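Local coordinates for protein glycoside hydrolase family 43 (Halothermothrix orenii, PDB 4QQS) that hydrolyses O-glycosidic bonds with alpha-L-arabinofuranosidase activity and probably takes part in the breakdown of xylan, at residues F83-Y87 against F110-K114; K114-R120 against L167-K171; P137-Y141 against P230-W234; A177-S181 against W191-E195; Q182-G186 against Y210-C214. One frame throughout, in Å; residues are numbered along the deposited sequence.

Contact 1 of 5, residues F83-Y87 against F110-K114; sequences FYMTY and FKNIK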
# COMPACT_ATOMS: atom_id res chain seq x y z
N PHE A 83 -16.71 -4.86 4.56
CA PHE A 83 -15.28 -4.61 4.44
C PHE A 83 -14.58 -5.81 3.85
O PHE A 83 -14.80 -6.93 4.28
CB PHE A 83 -14.68 -4.24 5.80
CG PHE A 83 -15.32 -3.04 6.41
CD1 PHE A 83 -16.48 -3.15 7.16
CD2 PHE A 83 -14.81 -1.78 6.17
CE1 PHE A 83 -17.09 -2.03 7.68
CE2 PHE A 83 -15.42 -0.65 6.70
CZ PHE A 83 -16.56 -0.79 7.45
N TYR A 84 -13.75 -5.56 2.84
CA TYR A 84 -12.94 -6.60 2.22
C TYR A 84 -11.47 -6.26 2.43
O TYR A 84 -11.04 -5.15 2.17
CB TYR A 84 -13.20 -6.70 0.72
CG TYR A 84 -14.54 -7.28 0.36
CD1 TYR A 84 -15.66 -6.49 0.28
CD2 TYR A 84 -14.67 -8.63 0.07
CE1 TYR A 84 -16.88 -7.01 -0.07
CE2 TYR A 84 -15.90 -9.17 -0.28
CZ TYR A 84 -17.00 -8.35 -0.35
OH TYR A 84 -18.23 -8.85 -0.70
N MET A 85 -10.72 -7.26 2.89
CA MET A 85 -9.29 -7.14 3.10
C MET A 85 -8.55 -8.04 2.12
O MET A 85 -8.84 -9.23 2.03
CB MET A 85 -8.90 -7.55 4.51
CG MET A 85 -7.40 -7.41 4.79
SD MET A 85 -6.89 -7.98 6.43
CE MET A 85 -7.56 -6.70 7.48
N THR A 86 -7.59 -7.47 1.40
CA THR A 86 -6.60 -8.26 0.70
C THR A 86 -5.32 -8.26 1.50
O THR A 86 -5.04 -7.32 2.25
CB THR A 86 -6.32 -7.71 -0.72
OG1 THR A 86 -6.02 -6.31 -0.63
CG2 THR A 86 -7.50 -7.91 -1.64
N TYR A 87 -4.54 -9.32 1.34
CA TYR A 87 -3.24 -9.43 1.99
C TYR A 87 -2.49 -10.54 1.30
O TYR A 87 -3.06 -11.28 0.50
CB TYR A 87 -3.39 -9.72 3.48
CG TYR A 87 -4.02 -11.05 3.86
CD1 TYR A 87 -5.40 -11.20 3.95
CD2 TYR A 87 -3.24 -12.16 4.16
CE1 TYR A 87 -5.98 -12.39 4.35
CE2 TYR A 87 -3.80 -13.35 4.57
CZ TYR A 87 -5.17 -13.47 4.66
OH TYR A 87 -5.70 -14.67 5.07
N PHE A 110 -11.78 -10.32 10.58
CA PHE A 110 -11.88 -10.64 9.17
C PHE A 110 -11.76 -12.15 8.99
O PHE A 110 -10.93 -12.81 9.63
CB PHE A 110 -10.80 -9.91 8.36
CG PHE A 110 -11.12 -8.46 8.12
CD1 PHE A 110 -10.97 -7.51 9.12
CD2 PHE A 110 -11.59 -8.04 6.89
CE1 PHE A 110 -11.29 -6.18 8.88
CE2 PHE A 110 -11.90 -6.72 6.66
CZ PHE A 110 -11.75 -5.79 7.65
N LYS A 111 -12.60 -12.69 8.11
CA LYS A 111 -12.61 -14.11 7.81
C LYS A 111 -12.30 -14.33 6.34
O LYS A 111 -12.83 -13.64 5.46
CB LYS A 111 -13.95 -14.75 8.15
CG LYS A 111 -15.10 -14.33 7.28
CD LYS A 111 -16.37 -15.08 7.65
CE LYS A 111 -17.49 -14.76 6.69
NZ LYS A 111 -18.73 -15.52 6.99
N ASN A 112 -11.43 -15.29 6.05
CA ASN A 112 -11.07 -15.58 4.67
C ASN A 112 -12.29 -15.99 3.88
O ASN A 112 -13.11 -16.80 4.33
CB ASN A 112 -10.04 -16.70 4.62
CG ASN A 112 -8.69 -16.26 5.14
OD1 ASN A 112 -8.34 -15.09 5.06
ND2 ASN A 112 -7.93 -17.21 5.68
N ILE A 113 -12.39 -15.44 2.68
CA ILE A 113 -13.40 -15.87 1.72
C ILE A 113 -12.80 -16.55 0.49
O ILE A 113 -13.44 -17.45 -0.04
CB ILE A 113 -14.43 -14.77 1.39
CG1 ILE A 113 -13.78 -13.58 0.68
CG2 ILE A 113 -15.18 -14.36 2.68
CD1 ILE A 113 -14.77 -12.49 0.31
N LYS A 114 -11.59 -16.19 0.08
CA LYS A 114 -10.87 -16.94 -0.94
C LYS A 114 -9.38 -16.78 -0.65
O LYS A 114 -8.79 -15.73 -0.91
CB LYS A 114 -11.25 -16.51 -2.36
CG LYS A 114 -10.85 -17.52 -3.42
CD LYS A 114 -11.44 -17.21 -4.77
CE LYS A 114 -10.95 -18.15 -5.85
NZ LYS A 114 -11.74 -17.92 -7.09
O HOH W 1 -5.46 -16.62 7.22
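Met85 and Phe110 form the main apolar contact between strand 82-90 and the residues leading into strand 111-112. The Met85 chain runs straight to SD and then bends (chi3 -72°). This folds CE back over the centre of one face of the Phe110 ring, 3.9 Å from the centroid. The result is a CH-pi contact within a Met-aromatic pair, with SD also above the face but farther off. Nearer the backbone, Met85 CB lies 3.6 Å from Phe110 CD2. Phe83 adds its CB, 3.8 Å from Phe110 CZ, while its own ring leads away. A second apolar pair sits apart from this one: Ile113 CD1 meets the edge of the Tyr84 ring at CE2, 3.6 Å away.

The polar part is at Tyr87. Its hydroxyl donates to Asn112 OD1 at 2.7 Å, with the acceptor in the plane of the tyrosine ring. The donor is tilted 22° from the amide carbonyl plane. Water 1 donates to Tyr87 OH (2.9 Å) and accepts from Asn112 ND2 (3.0 Å), closing a small ring of bonds.

Both segments belong to one blade of the five-bladed beta-propeller, with strand 96-103 between their strands. Phe110 also touches Ala56 and Leu57 of strand 51-58, in another sheet. With an alanine in its place, the methyl group of Met85 would probably be freer to turn and a gap would open beside Leu57. The chemistry implies apolar packing within one blade, which Phe110 extends to strand 51-58, with the hydroxyl of the buried Tyr87 serving as both donor and acceptor at its end.

Contact 2 of 5, residues K114-R120 against L167-K171; sequences KAPLFDR and LLELK
Leu117 and Leu168 have the nearest CA atoms of the two segments, 6.9 Å apart, and both segments are irregular loops. In the five-bladed beta-propeller, 114-120 is the link from strand 111-112 to strand 124-131. Segment 167-171 belongs to the loop between strands 153-162 and 175-178.

Lys114 stretches its whole chain across the gap. Its NZ donates to Leu168 O at 2.9 Å. The C=O...N angle is 148°, and the donor is tilted from the carbonyl plane. Water 2 donates to the same oxygen and to Leu117 O, each at 2.7 Å, so Leu168 O is gripped twice. A methionine in place of the lysine has no NZ, and Leu168 O would probably be left to the water alone among the partners described.

Leu170 is the apolar partner. Its CD2 lies over one face of the Phe118 ring, 4.1 Å from the centroid, as a CH-pi contact. Its CD1 turns to Leu117 CD2 at 4.2 Å. Phe118 takes the rotamer with CG between the backbone N and the carbonyl carbon (chi1 64°), which turns its ring face to the leucine. Arg120 comes near the same methyl group, NH2 to Leu170 CD2 3.8 Å. Its guanidinium is hydrogen-bonded to Tyr141 and Gln161 and lies over Phe118 CD2.

Leu167 O is buried here with no polar partner in the model; Leu117 CD1 sits 3.5 Å from it.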
# COMPACT_ATOMS: atom_id res chain seq x y z
N LYS A 114 -11.59 -16.19 0.08
CA LYS A 114 -10.87 -16.94 -0.94
C LYS A 114 -9.38 -16.78 -0.65
O LYS A 114 -8.79 -15.73 -0.91
CB LYS A 114 -11.25 -16.51 -2.36
CG LYS A 114 -10.85 -17.52 -3.42
CD LYS A 114 -11.44 -17.21 -4.77
CE LYS A 114 -10.95 -18.15 -5.85
NZ LYS A 114 -11.74 -17.92 -7.09
N ALA A 115 -8.80 -17.83 -0.09
CA ALA A 115 -7.42 -17.81 0.36
C ALA A 115 -6.76 -19.11 -0.09
O ALA A 115 -7.03 -20.15 0.48
CB ALA A 115 -7.37 -17.68 1.88
N PRO A 116 -5.90 -19.06 -1.13
CA PRO A 116 -5.49 -17.87 -1.89
C PRO A 116 -6.57 -17.39 -2.86
O PRO A 116 -7.43 -18.17 -3.31
CB PRO A 116 -4.27 -18.36 -2.65
CG PRO A 116 -4.55 -19.80 -2.90
CD PRO A 116 -5.28 -20.28 -1.66
N LEU A 117 -6.49 -16.12 -3.22
CA LEU A 117 -7.42 -15.54 -4.18
C LEU A 117 -7.15 -16.08 -5.59
O LEU A 117 -8.09 -16.34 -6.35
CB LEU A 117 -7.27 -14.02 -4.14
CG LEU A 117 -8.12 -13.24 -5.14
CD1 LEU A 117 -9.62 -13.48 -4.94
CD2 LEU A 117 -7.81 -11.76 -5.02
N PHE A 118 -5.87 -16.24 -5.92
CA PHE A 118 -5.45 -16.87 -7.16
C PHE A 118 -4.10 -17.52 -6.90
O PHE A 118 -3.43 -17.20 -5.91
CB PHE A 118 -5.40 -15.89 -8.35
CG PHE A 118 -4.38 -14.77 -8.21
CD1 PHE A 118 -4.71 -13.60 -7.55
CD2 PHE A 118 -3.11 -14.87 -8.79
CE1 PHE A 118 -3.79 -12.55 -7.45
CE2 PHE A 118 -2.20 -13.83 -8.70
CZ PHE A 118 -2.54 -12.67 -8.02
N ASP A 119 -3.71 -18.45 -7.77
CA ASP A 119 -2.50 -19.23 -7.55
C ASP A 119 -1.92 -19.62 -8.89
O ASP A 119 -2.58 -20.32 -9.66
CB ASP A 119 -2.84 -20.46 -6.71
CG ASP A 119 -1.63 -21.21 -6.21
OD1 ASP A 119 -0.49 -20.88 -6.61
OD2 ASP A 119 -1.83 -22.13 -5.38
N ARG A 120 -0.71 -19.15 -9.18
CA ARG A 120 -0.04 -19.41 -10.45
C ARG A 120 1.35 -20.00 -10.23
O ARG A 120 2.21 -19.92 -11.12
CB ARG A 120 0.03 -18.13 -11.28
CG ARG A 120 -1.32 -17.53 -11.57
CD ARG A 120 -1.22 -16.13 -12.11
NE ARG A 120 -2.55 -15.54 -12.19
CZ ARG A 120 -2.79 -14.24 -12.30
NH1 ARG A 120 -1.78 -13.38 -12.40
NH2 ARG A 120 -4.03 -13.79 -12.31
N LEU A 167 -15.49 -9.93 -6.75
CA LEU A 167 -14.08 -9.90 -6.39
C LEU A 167 -13.39 -11.27 -6.34
O LEU A 167 -12.26 -11.35 -5.88
CB LEU A 167 -13.85 -9.17 -5.06
CG LEU A 167 -14.52 -7.81 -4.89
CD1 LEU A 167 -14.15 -7.20 -3.54
CD2 LEU A 167 -14.20 -6.84 -6.03
N LEU A 168 -14.05 -12.32 -6.84
CA LEU A 168 -13.49 -13.68 -6.76
C LEU A 168 -12.70 -14.14 -7.99
O LEU A 168 -11.99 -15.15 -7.91
CB LEU A 168 -14.59 -14.69 -6.46
CG LEU A 168 -15.43 -14.41 -5.22
CD1 LEU A 168 -16.52 -15.46 -5.09
CD2 LEU A 168 -14.59 -14.36 -3.95
N GLU A 169 -12.83 -13.42 -9.11
CA GLU A 169 -12.14 -13.79 -10.34
C GLU A 169 -11.38 -12.59 -10.85
O GLU A 169 -11.88 -11.46 -10.78
CB GLU A 169 -13.13 -14.23 -11.41
CG GLU A 169 -12.45 -14.73 -12.71
CD GLU A 169 -13.26 -14.52 -13.99
OE1 GLU A 169 -14.37 -13.94 -13.96
OE2 GLU A 169 -12.78 -14.95 -15.06
N LEU A 170 -10.19 -12.86 -11.38
CA LEU A 170 -9.42 -11.85 -12.08
C LEU A 170 -9.66 -12.10 -13.57
O LEU A 170 -9.36 -13.18 -14.09
CB LEU A 170 -7.95 -11.97 -11.72
CG LEU A 170 -7.54 -11.39 -10.36
CD1 LEU A 170 -8.12 -12.14 -9.17
CD2 LEU A 170 -6.04 -11.36 -10.24
N LYS A 171 -10.24 -11.12 -14.25
CA LYS A 171 -10.69 -11.30 -15.64
C LYS A 171 -9.53 -11.28 -16.61
O LYS A 171 -8.60 -10.49 -16.47
CB LYS A 171 -11.68 -10.20 -16.03
CG LYS A 171 -13.02 -10.25 -15.29
CD LYS A 171 -13.91 -9.06 -15.67
CE LYS A 171 -15.30 -9.46 -16.07
NZ LYS A 171 -16.06 -8.34 -16.66
O HOH W 2 -9.53 -16.06 -8.56

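Contact 3 of 5, residues P137-Y141 against P230-W234; sequences PYIYY and PLGPW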
# COMPACT_ATOMS: atom_id res chain seq x y z
N PRO A 137 -14.39 -2.96 -10.41
CA PRO A 137 -13.20 -3.22 -9.61
C PRO A 137 -12.00 -3.62 -10.45
O PRO A 137 -12.12 -4.36 -11.44
CB PRO A 137 -13.63 -4.39 -8.73
CG PRO A 137 -14.72 -5.09 -9.50
CD PRO A 137 -15.31 -4.12 -10.45
N TYR A 138 -10.84 -3.14 -10.03
CA TYR A 138 -9.56 -3.52 -10.61
C TYR A 138 -8.61 -3.87 -9.49
O TYR A 138 -8.58 -3.19 -8.48
CB TYR A 138 -8.97 -2.37 -11.42
CG TYR A 138 -9.84 -1.91 -12.56
CD1 TYR A 138 -10.84 -0.97 -12.37
CD2 TYR A 138 -9.68 -2.45 -13.83
CE1 TYR A 138 -11.64 -0.56 -13.41
CE2 TYR A 138 -10.50 -2.05 -14.88
CZ TYR A 138 -11.48 -1.10 -14.65
OH TYR A 138 -12.30 -0.67 -15.68
N ILE A 139 -7.83 -4.92 -9.68
CA ILE A 139 -6.79 -5.28 -8.73
C ILE A 139 -5.42 -5.02 -9.34
O ILE A 139 -5.13 -5.46 -10.45
CB ILE A 139 -6.95 -6.74 -8.22
CG1 ILE A 139 -5.96 -7.01 -7.08
CG2 ILE A 139 -6.79 -7.76 -9.35
CD1 ILE A 139 -6.20 -8.34 -6.37
N TYR A 140 -4.61 -4.28 -8.60
CA TYR A 140 -3.21 -4.02 -8.93
C TYR A 140 -2.41 -4.87 -7.96
O TYR A 140 -2.72 -4.91 -6.79
CB TYR A 140 -2.90 -2.52 -8.73
CG TYR A 140 -3.67 -1.65 -9.68
CD1 TYR A 140 -4.97 -1.25 -9.40
CD2 TYR A 140 -3.12 -1.25 -10.88
CE1 TYR A 140 -5.70 -0.51 -10.31
CE2 TYR A 140 -3.84 -0.49 -11.79
CZ TYR A 140 -5.14 -0.13 -11.51
OH TYR A 140 -5.91 0.59 -12.38
N TYR A 141 -1.39 -5.56 -8.45
CA TYR A 141 -0.63 -6.45 -7.59
C TYR A 141 0.77 -6.62 -8.13
O TYR A 141 1.06 -6.29 -9.27
CB TYR A 141 -1.34 -7.80 -7.45
CG TYR A 141 -1.59 -8.51 -8.76
CD1 TYR A 141 -0.67 -9.40 -9.27
CD2 TYR A 141 -2.74 -8.28 -9.50
CE1 TYR A 141 -0.90 -10.06 -10.47
CE2 TYR A 141 -2.97 -8.93 -10.70
CZ TYR A 141 -2.05 -9.82 -11.18
OH TYR A 141 -2.24 -10.49 -12.38
N PRO A 230 -8.01 2.48 -16.40
CA PRO A 230 -7.32 1.73 -15.33
C PRO A 230 -6.36 0.65 -15.81
O PRO A 230 -5.39 0.33 -15.10
CB PRO A 230 -8.48 1.13 -14.52
CG PRO A 230 -9.58 2.13 -14.70
CD PRO A 230 -9.46 2.55 -16.16
N LEU A 231 -6.59 0.08 -16.99
CA LEU A 231 -5.71 -0.95 -17.50
C LEU A 231 -4.48 -0.38 -18.23
O LEU A 231 -3.68 -1.14 -18.78
CB LEU A 231 -6.47 -1.91 -18.42
CG LEU A 231 -7.58 -2.73 -17.77
CD1 LEU A 231 -8.29 -3.55 -18.82
CD2 LEU A 231 -7.07 -3.63 -16.65
N GLY A 232 -4.34 0.93 -18.24
CA GLY A 232 -3.19 1.57 -18.86
C GLY A 232 -3.46 1.95 -20.31
O GLY A 232 -4.59 1.87 -20.79
N PRO A 233 -2.40 2.35 -21.03
CA PRO A 233 -1.00 2.36 -20.59
C PRO A 233 -0.71 3.34 -19.45
O PRO A 233 -1.34 4.39 -19.32
CB PRO A 233 -0.23 2.78 -21.85
CG PRO A 233 -1.21 3.39 -22.74
CD PRO A 233 -2.54 2.78 -22.43
N TRP A 234 0.25 2.96 -18.63
CA TRP A 234 0.69 3.73 -17.48
C TRP A 234 2.03 4.39 -17.78
O TRP A 234 3.00 3.70 -18.06
CB TRP A 234 0.83 2.80 -16.27
CG TRP A 234 -0.51 2.40 -15.70
CD1 TRP A 234 -1.24 1.26 -15.95
CD2 TRP A 234 -1.28 3.17 -14.79
NE1 TRP A 234 -2.42 1.30 -15.24
CE2 TRP A 234 -2.47 2.47 -14.52
CE3 TRP A 234 -1.09 4.42 -14.21
CZ2 TRP A 234 -3.44 2.97 -13.65
CZ3 TRP A 234 -2.07 4.93 -13.36
CH2 TRP A 234 -3.21 4.20 -13.08
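Tyr138 and Tyr140 both turn toward Pro230, from the same side of strand 137-143. Their first torsions are nearly equal, chi1 -60° and -64°, each placing CG beside the backbone N. The two rings are used differently. Tyr138 offers a face: Pro230 CB lies over the ring centre, 3.5 Å from the centroid, in a CH-pi contact. Pro230 CG extends the overlap to the rim, 3.6 Å from Tyr138 CE1.

Tyr140 offers its hydroxyl. The OH donates to Pro230 O at 2.8 Å, with that oxygen at the ring edge near the plane. The same hydroxyl oxygen is 3.4 Å from Pro230 CB, a close approach to the proline ring.

The contact joins two neighbouring blades of the five-bladed beta-propeller. Strand 137-143 belongs to one. The loop 230-234, between strands 221-227 and 235-236, belongs to the next.

Within that loop Trp234 turns its indole back over the turn. NE1 donates to Pro230 O at 3.1 Å, with an N-H...O angle of 141°. Tyr140 OH and Trp234 NE1 reach this carbonyl from opposite faces of its plane, so one buried oxygen takes two donors. The two rings cross at about a right angle and touch, Tyr140 CE2 to Trp234 CZ2 3.9 Å. On the Tyr138 side, Leu231 adds its CD2, 4.0 Å from Tyr138 CD2, and also packs on Val160 of strand 153-162.

Contact 4 of 5, residues A177-S181 against W191-E195; sequences AIQPS and WQWNE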
# COMPACT_ATOMS: atom_id res chain seq x y z
N ALA A 177 1.45 -3.30 -15.84
CA ALA A 177 1.23 -1.87 -15.66
C ALA A 177 2.57 -1.14 -15.71
O ALA A 177 2.82 -0.38 -16.65
CB ALA A 177 0.49 -1.59 -14.37
N ILE A 178 3.44 -1.41 -14.74
CA ILE A 178 4.75 -0.77 -14.68
C ILE A 178 5.78 -1.74 -14.13
O ILE A 178 5.46 -2.66 -13.38
CB ILE A 178 4.76 0.53 -13.84
CG1 ILE A 178 4.30 0.28 -12.41
CG2 ILE A 178 3.93 1.60 -14.51
CD1 ILE A 178 4.50 1.48 -11.48
N GLN A 179 7.03 -1.51 -14.51
CA GLN A 179 8.16 -2.22 -13.95
C GLN A 179 9.33 -1.25 -13.91
O GLN A 179 9.33 -0.24 -14.63
CB GLN A 179 8.52 -3.45 -14.77
CG GLN A 179 9.03 -3.12 -16.15
CD GLN A 179 9.32 -4.34 -16.98
OE1 GLN A 179 9.59 -5.41 -16.46
NE2 GLN A 179 9.24 -4.19 -18.29
N PRO A 180 10.36 -1.52 -13.09
CA PRO A 180 11.50 -0.61 -13.02
C PRO A 180 12.01 -0.20 -14.40
O PRO A 180 12.29 -1.06 -15.25
CB PRO A 180 12.52 -1.41 -12.21
CG PRO A 180 11.63 -2.16 -11.25
CD PRO A 180 10.44 -2.58 -12.07
N SER A 181 12.13 1.11 -14.60
CA SER A 181 12.42 1.65 -15.92
C SER A 181 13.11 3.01 -15.88
O SER A 181 13.89 3.31 -16.78
CB SER A 181 11.13 1.73 -16.75
OG SER A 181 10.21 2.63 -16.18
N TRP A 191 18.70 -6.60 -8.26
CA TRP A 191 17.35 -6.71 -7.74
C TRP A 191 16.71 -5.35 -7.95
O TRP A 191 17.33 -4.32 -7.62
CB TRP A 191 17.38 -7.07 -6.25
CG TRP A 191 17.81 -8.47 -6.00
CD1 TRP A 191 19.07 -8.98 -6.11
CD2 TRP A 191 16.97 -9.57 -5.60
NE1 TRP A 191 19.07 -10.32 -5.83
CE2 TRP A 191 17.79 -10.71 -5.52
CE3 TRP A 191 15.61 -9.69 -5.31
CZ2 TRP A 191 17.29 -11.97 -5.17
CZ3 TRP A 191 15.12 -10.93 -4.97
CH2 TRP A 191 15.95 -12.05 -4.90
N GLN A 192 15.49 -5.32 -8.46
CA GLN A 192 14.80 -4.07 -8.79
C GLN A 192 13.33 -4.19 -8.44
O GLN A 192 12.72 -5.25 -8.62
CB GLN A 192 14.93 -3.76 -10.29
CG GLN A 192 16.37 -3.65 -10.76
CD GLN A 192 16.50 -3.32 -12.21
OE1 GLN A 192 15.56 -2.83 -12.83
NE2 GLN A 192 17.69 -3.55 -12.76
N TRP A 193 12.75 -3.10 -7.94
CA TRP A 193 11.38 -3.11 -7.47
C TRP A 193 10.52 -1.97 -7.98
O TRP A 193 10.91 -0.81 -7.90
CB TRP A 193 11.34 -2.99 -5.94
CG TRP A 193 12.01 -4.06 -5.17
CD1 TRP A 193 11.44 -5.15 -4.61
CD2 TRP A 193 13.41 -4.11 -4.83
NE1 TRP A 193 12.39 -5.87 -3.93
CE2 TRP A 193 13.61 -5.26 -4.06
CE3 TRP A 193 14.51 -3.28 -5.10
CZ2 TRP A 193 14.87 -5.62 -3.57
CZ3 TRP A 193 15.74 -3.62 -4.61
CH2 TRP A 193 15.92 -4.78 -3.87
N ASN A 194 9.31 -2.32 -8.42
CA ASN A 194 8.16 -1.43 -8.35
C ASN A 194 7.12 -2.19 -7.53
O ASN A 194 6.73 -3.30 -7.91
CB ASN A 194 7.55 -1.10 -9.72
CG ASN A 194 8.30 -0.08 -10.57
OD1 ASN A 194 7.88 0.17 -11.70
ND2 ASN A 194 9.38 0.52 -10.07
N GLU A 195 6.70 -1.60 -6.42
CA GLU A 195 5.78 -2.31 -5.54
C GLU A 195 4.86 -1.31 -4.84
O GLU A 195 4.90 -0.12 -5.09
CB GLU A 195 6.53 -3.23 -4.56
CG GLU A 195 7.41 -2.49 -3.59
CD GLU A 195 8.26 -3.40 -2.68
OE1 GLU A 195 8.20 -4.64 -2.81
OE2 GLU A 195 8.98 -2.85 -1.82
O HOH W 3 14.82 -2.42 -15.36
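Asn194 and Pro180 pack against each other and slide past in opposite directions. The asparagine can be followed outward. Its CB lies 4.0 Å from Pro180 CD. With CG beside the backbone N (chi1 -77°), the amide is laid along the turn at Gln179 and Pro180. CG is then 3.6 Å from Pro180 CD.

At the tip the two branches part. OD1 presses on the backbone, 3.0 Å from Gln179 C, and also meets Ile178 CD1 at 3.6 Å. It makes no hydrogen bond to the segment. Gln179 O is near it, but both atoms are acceptors. Lys236 NZ hydrogen-bonds to both, and its charge probably makes their closeness tolerable. The other branch, ND2, donates to Trp193 O of its own strand at 3.0 Å, and its second partner is Glu185 OE2.

Pro180 packs against the backbone of strand 191-202. Its CG sits 3.5 Å from Trp193 C, and its CB is 3.4 Å from Gln192 OE1. Water 3 donates to Gln192 OE1 (2.7 Å) and to Pro180 O, bridging the segments. Gln192 NE2 bonds to Asp189 O, which fixes the amide at its other end.

The next residue after Asn194 is Glu195, the predicted proton donor, whose CB points away from this contact. The arrangement packs a turn against the strand that carries this probable active-site residue, in the five-bladed propeller of a GH43 enzyme.

Contact 5 of 5, residues Q182-G186 against Y210-C214; sequences QDWEG and YSANC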
# COMPACT_ATOMS: atom_id res chain seq x y z
N GLN A 182 12.87 3.81 -14.86
CA GLN A 182 13.47 5.14 -14.75
C GLN A 182 14.76 5.07 -13.95
O GLN A 182 14.92 4.22 -13.09
CB GLN A 182 12.50 6.11 -14.05
CG GLN A 182 11.21 6.36 -14.80
CD GLN A 182 10.31 7.34 -14.08
OE1 GLN A 182 9.87 7.07 -12.97
NE2 GLN A 182 10.08 8.48 -14.68
N ASP A 183 15.66 6.01 -14.21
CA ASP A 183 16.96 6.00 -13.56
C ASP A 183 16.87 5.97 -12.04
O ASP A 183 17.67 5.30 -11.40
CB ASP A 183 17.82 7.18 -14.01
CG ASP A 183 18.26 7.05 -15.42
OD1 ASP A 183 19.25 6.33 -15.64
OD2 ASP A 183 17.59 7.65 -16.29
N TRP A 184 15.92 6.71 -11.46
CA TRP A 184 15.83 6.77 -9.99
C TRP A 184 15.46 5.43 -9.35
O TRP A 184 15.57 5.30 -8.14
CB TRP A 184 14.84 7.87 -9.53
CG TRP A 184 13.41 7.48 -9.69
CD1 TRP A 184 12.67 7.56 -10.84
CD2 TRP A 184 12.53 6.93 -8.70
NE1 TRP A 184 11.41 7.09 -10.64
CE2 TRP A 184 11.29 6.69 -9.34
CE3 TRP A 184 12.66 6.59 -7.35
CZ2 TRP A 184 10.19 6.18 -8.66
CZ3 TRP A 184 11.57 6.06 -6.70
CH2 TRP A 184 10.35 5.86 -7.35
N GLU A 185 15.02 4.47 -10.16
CA GLU A 185 14.48 3.19 -9.68
C GLU A 185 15.51 2.08 -9.63
O GLU A 185 15.15 0.91 -9.55
CB GLU A 185 13.32 2.73 -10.56
CG GLU A 185 12.22 3.75 -10.63
CD GLU A 185 11.09 3.36 -11.54
OE1 GLU A 185 11.26 3.06 -12.74
OE2 GLU A 185 9.96 3.32 -11.06
N GLY A 186 16.80 2.41 -9.68
CA GLY A 186 17.83 1.40 -9.47
C GLY A 186 17.93 0.39 -10.59
O GLY A 186 18.11 -0.80 -10.35
N TYR A 210 3.49 4.42 -6.29
CA TYR A 210 4.18 3.15 -6.11
C TYR A 210 5.55 3.46 -5.50
O TYR A 210 6.00 4.61 -5.51
CB TYR A 210 4.33 2.39 -7.45
CG TYR A 210 5.26 3.08 -8.41
CD1 TYR A 210 4.81 4.09 -9.25
CD2 TYR A 210 6.61 2.77 -8.44
CE1 TYR A 210 5.68 4.75 -10.09
CE2 TYR A 210 7.48 3.44 -9.27
CZ TYR A 210 7.02 4.42 -10.10
OH TYR A 210 7.85 5.10 -10.97
N SER A 211 6.20 2.41 -5.02
CA SER A 211 7.52 2.54 -4.42
C SER A 211 8.57 1.78 -5.22
O SER A 211 8.27 0.76 -5.86
CB SER A 211 7.49 1.99 -2.99
OG SER A 211 6.59 2.75 -2.19
N ALA A 212 9.80 2.27 -5.18
CA ALA A 212 10.91 1.63 -5.86
C ALA A 212 12.16 1.67 -4.98
O ALA A 212 12.20 2.40 -3.99
CB ALA A 212 11.19 2.29 -7.22
N ASN A 213 13.18 0.94 -5.42
CA ASN A 213 14.39 0.65 -4.66
C ASN A 213 14.09 -0.30 -3.51
O ASN A 213 12.96 -0.77 -3.37
CB ASN A 213 15.11 1.94 -4.25
CG ASN A 213 15.47 2.77 -5.46
OD1 ASN A 213 16.25 2.32 -6.31
ND2 ASN A 213 14.87 3.93 -5.59
N CYS A 214 15.12 -0.66 -2.76
CA CYS A 214 14.98 -1.67 -1.72
C CYS A 214 14.36 -1.09 -0.46
O CYS A 214 14.81 -0.04 0.02
CB CYS A 214 16.36 -2.26 -1.39
SG CYS A 214 16.31 -3.57 -0.16
O HOH W 4 14.46 -0.83 -7.58
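Tyr210 and Glu185 are brought together by two different first torsions. Tyr210 CG sits between its backbone N and carbonyl carbon (chi1 67°). Glu185 CG lies beside its backbone N (chi1 -58°), and its chain runs out extended. Tyr210 OH then donates to Glu185 OE2 at 2.8 Å, arriving from above the carboxylate plane. The other oxygen, OE1, accepts from Gln182 N at 2.8 Å and forms a salt bridge with Lys236.

Trp184 takes Glu185 CG over one face of its indole, toward the rim. Its NE1 donates to Gln182 OE1 at 2.8 Å. The far end of the indole meets strand 205-212, CH2 to Ala212 CB 3.7 Å, and its edge faces Tyr210 OH.

Asn213 reaches back to the short 3-10 turn. ND2 donates to Trp184 O at 3.0 Å in the carbonyl plane, nearly straight at 169°. Its OD1 lies close to Gly186, where a CB would clash with it. Water 4 donates to Glu185 O and accepts a weak bond from Asn213 N.

The Tyr210 side chain is about 7 Å from that of Glu195, the predicted proton donor. The loop thus sets a Tyr-Glu hydrogen bond near the probable active site of the propeller.

How the contacts relate
Contacts 1 and 3 are buried, while contacts 2, 4 and 5 are partly exposed. Contacts 1 and 2 share Lys114 and lie on the same side of the molecule. Contact 1 is largely apolar, whereas contact 2 joins loops by a lysine, a water and leucines. Contact 2 meets contact 3 through Arg120 and Tyr141. Contact 3 uses ring faces and a carbonyl that accepts two hydrogen bonds, and touches contact 4 where Trp234 packs on Ala177 and Ile178. Contacts 4 and 5 lie closest, centres about 7 Å apart, on the adjacent strands 191-202 and 205-212. They are richer in buried polar groups, in keeping with their place near the predicted proton donor Glu195.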